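OHCU decarboxylase (PDB 2Q37) is the N-terminal part of a bifunctional uric acid degradation enzyme and decarboxylates OHCU stereoselectively to (S)-allantoin. Local coordinates at residues A[70-75]-A[127-132]. Sequence-based numbering, arbitrary orientation.
Sequences DWLEAF and FGFIFI. With 3AL (1-[(4S)-2,5-dioxoimidazolidin-4-yl]urea), chain B.
F75 meets F129 in a T-shaped stack, the edge of the F75 ring turned to the face of F129, with centroids 5.5 Å apart and planes at 57°. The two side chains run alongside each other, and F75 CD2 comes 4.1 Å from F129 CG. L72 crosses F129 at about a right angle and lays one methyl against the same ring, L72 CD2 to F129 CD2 at 3.7 Å. F129 has CG between its backbone N and carbonyl carbon (chi1 43°), a setting that brings its ring over to helix 68-76. I132 crosses F75 at about a right angle, with I132 CD1 3.8 Å from F75 CB and I132 CG1 near the root of the ring. I130 makes a smaller contribution, its CD1 lying 3.7 Å from F75 O. The contact joins helix 68-76 to the loop between helices 110-127 and 140-150 in the all-helical N-terminal OHCU decarboxylase domain, and this loop forms one wall of the (S)-allantoin pocket. There the ligand's N1 donates to F131 O (2.9 Å, 156°), while I132 CG2 packs 3.7 Å from the ligand's O2. Because I132 touches both F75 and the ligand, an alanine here would probably open a gap between them and leave F75 CB without its methyl partner. Further out, I132 O accepts a hydrogen bond from R150, F75 rests on A162 of helix 155-178, and F129 packs on Y123. G128, with positive phi, turns the chain out of helix 110-127 just before F129.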
# COMPACT_ATOMS: atom_id res chain seq x y z
N ASP A 70 -5.95 3.52 4.31
CA ASP A 70 -6.06 4.64 5.22
C ASP A 70 -4.80 5.50 5.12
O ASP A 70 -4.87 6.72 5.20
CB ASP A 70 -6.27 4.13 6.65
CG ASP A 70 -7.56 3.32 6.80
OD1 ASP A 70 -8.58 3.74 6.18
OD2 ASP A 70 -7.53 2.29 7.53
N TRP A 71 -3.64 4.85 4.97
CA TRP A 71 -2.39 5.59 4.84
C TRP A 71 -2.48 6.49 3.62
O TRP A 71 -2.07 7.66 3.64
CB TRP A 71 -1.19 4.64 4.65
CG TRP A 71 -0.66 3.97 5.90
CD1 TRP A 71 -1.15 4.09 7.17
CD2 TRP A 71 0.45 3.07 5.99
NE1 TRP A 71 -0.42 3.32 8.04
CE2 TRP A 71 0.57 2.68 7.34
CE3 TRP A 71 1.36 2.55 5.06
CZ2 TRP A 71 1.55 1.79 7.79
CZ3 TRP A 71 2.35 1.67 5.50
CH2 TRP A 71 2.43 1.30 6.86
N LEU A 72 -3.02 5.94 2.54
CA LEU A 72 -3.15 6.67 1.27
C LEU A 72 -4.11 7.85 1.37
O LEU A 72 -3.86 8.91 0.77
CB LEU A 72 -3.62 5.73 0.16
CG LEU A 72 -2.67 4.56 -0.13
CD1 LEU A 72 -3.24 3.73 -1.31
CD2 LEU A 72 -1.25 5.08 -0.44
N GLU A 73 -5.18 7.68 2.13
CA GLU A 73 -6.14 8.76 2.30
C GLU A 73 -5.45 9.89 3.03
O GLU A 73 -5.55 11.06 2.62
CB GLU A 73 -7.37 8.30 3.10
CG GLU A 73 -8.42 9.39 3.26
CD GLU A 73 -9.71 8.91 3.95
OE1 GLU A 73 -9.62 8.24 5.01
OE2 GLU A 73 -10.80 9.23 3.43
N ALA A 74 -4.73 9.55 4.10
CA ALA A 74 -4.05 10.55 4.89
C ALA A 74 -2.97 11.32 4.13
O ALA A 74 -2.79 12.52 4.38
CB ALA A 74 -3.47 9.93 6.15
N PHE A 75 -2.25 10.66 3.22
CA PHE A 75 -1.18 11.33 2.48
C PHE A 75 -1.79 12.40 1.57
O PHE A 75 -1.29 13.53 1.47
CB PHE A 75 -0.38 10.36 1.59
CG PHE A 75 0.24 9.20 2.33
CD1 PHE A 75 0.58 9.30 3.68
CD2 PHE A 75 0.54 8.02 1.65
CE1 PHE A 75 1.22 8.23 4.33
CE2 PHE A 75 1.17 6.95 2.29
CZ PHE A 75 1.51 7.05 3.63
N PHE A 127 5.17 6.55 -7.72
CA PHE A 127 4.67 5.90 -6.51
C PHE A 127 3.17 5.82 -6.27
O PHE A 127 2.72 4.99 -5.49
CB PHE A 127 5.39 6.50 -5.29
CG PHE A 127 6.87 6.25 -5.30
CD1 PHE A 127 7.39 5.00 -4.94
CD2 PHE A 127 7.76 7.23 -5.72
CE1 PHE A 127 8.77 4.74 -5.01
CE2 PHE A 127 9.15 6.98 -5.80
CZ PHE A 127 9.65 5.73 -5.44
N GLY A 128 2.39 6.67 -6.91
CA GLY A 128 0.95 6.60 -6.72
C GLY A 128 0.38 7.51 -5.65
O GLY A 128 -0.83 7.59 -5.50
N PHE A 129 1.24 8.16 -4.89
CA PHE A 129 0.80 9.11 -3.87
C PHE A 129 1.85 10.22 -3.91
O PHE A 129 2.92 10.03 -4.50
CB PHE A 129 0.71 8.45 -2.49
CG PHE A 129 1.86 7.53 -2.17
CD1 PHE A 129 3.09 8.05 -1.73
CD2 PHE A 129 1.72 6.14 -2.30
CE1 PHE A 129 4.17 7.20 -1.43
CE2 PHE A 129 2.80 5.27 -2.01
CZ PHE A 129 4.03 5.80 -1.58
N ILE A 130 1.55 11.37 -3.32
CA ILE A 130 2.51 12.47 -3.35
C ILE A 130 3.69 12.25 -2.41
O ILE A 130 3.68 11.35 -1.56
CB ILE A 130 1.84 13.84 -2.98
CG1 ILE A 130 1.27 13.79 -1.57
CG2 ILE A 130 0.72 14.15 -3.95
CD1 ILE A 130 0.91 15.16 -1.05
N PHE A 131 4.73 13.06 -2.57
CA PHE A 131 5.92 12.99 -1.74
C PHE A 131 5.59 13.52 -0.32
O PHE A 131 5.22 14.69 -0.16
CB PHE A 131 7.03 13.81 -2.39
CG PHE A 131 8.27 13.91 -1.56
CD1 PHE A 131 9.05 12.78 -1.29
CD2 PHE A 131 8.69 15.15 -1.04
CE1 PHE A 131 10.24 12.89 -0.52
CE2 PHE A 131 9.87 15.26 -0.28
CZ PHE A 131 10.64 14.13 -0.02
N ILE A 132 5.72 12.66 0.69
CA ILE A 132 5.41 13.01 2.08
C ILE A 132 6.68 13.08 2.93
O ILE A 132 7.49 12.15 2.96
CB ILE A 132 4.48 11.96 2.74
CG1 ILE A 132 3.21 11.79 1.89
CG2 ILE A 132 4.11 12.41 4.17
CD1 ILE A 132 2.35 13.06 1.81
C4 3AL B . 3.18 17.73 4.51
C5 3AL B . 2.39 18.77 5.12
O5 3AL B . 1.31 19.25 4.89
N7 3AL B . 3.07 19.30 6.23
C8 3AL B . 4.27 18.60 6.30
O8 3AL B . 5.11 18.82 7.16
N9 3AL B . 4.38 17.66 5.27
N3 3AL B . 3.35 17.96 3.07
C2 3AL B . 4.13 16.94 2.34
N1 3AL B . 4.24 17.12 1.15
O2 3AL B . 4.63 15.91 2.99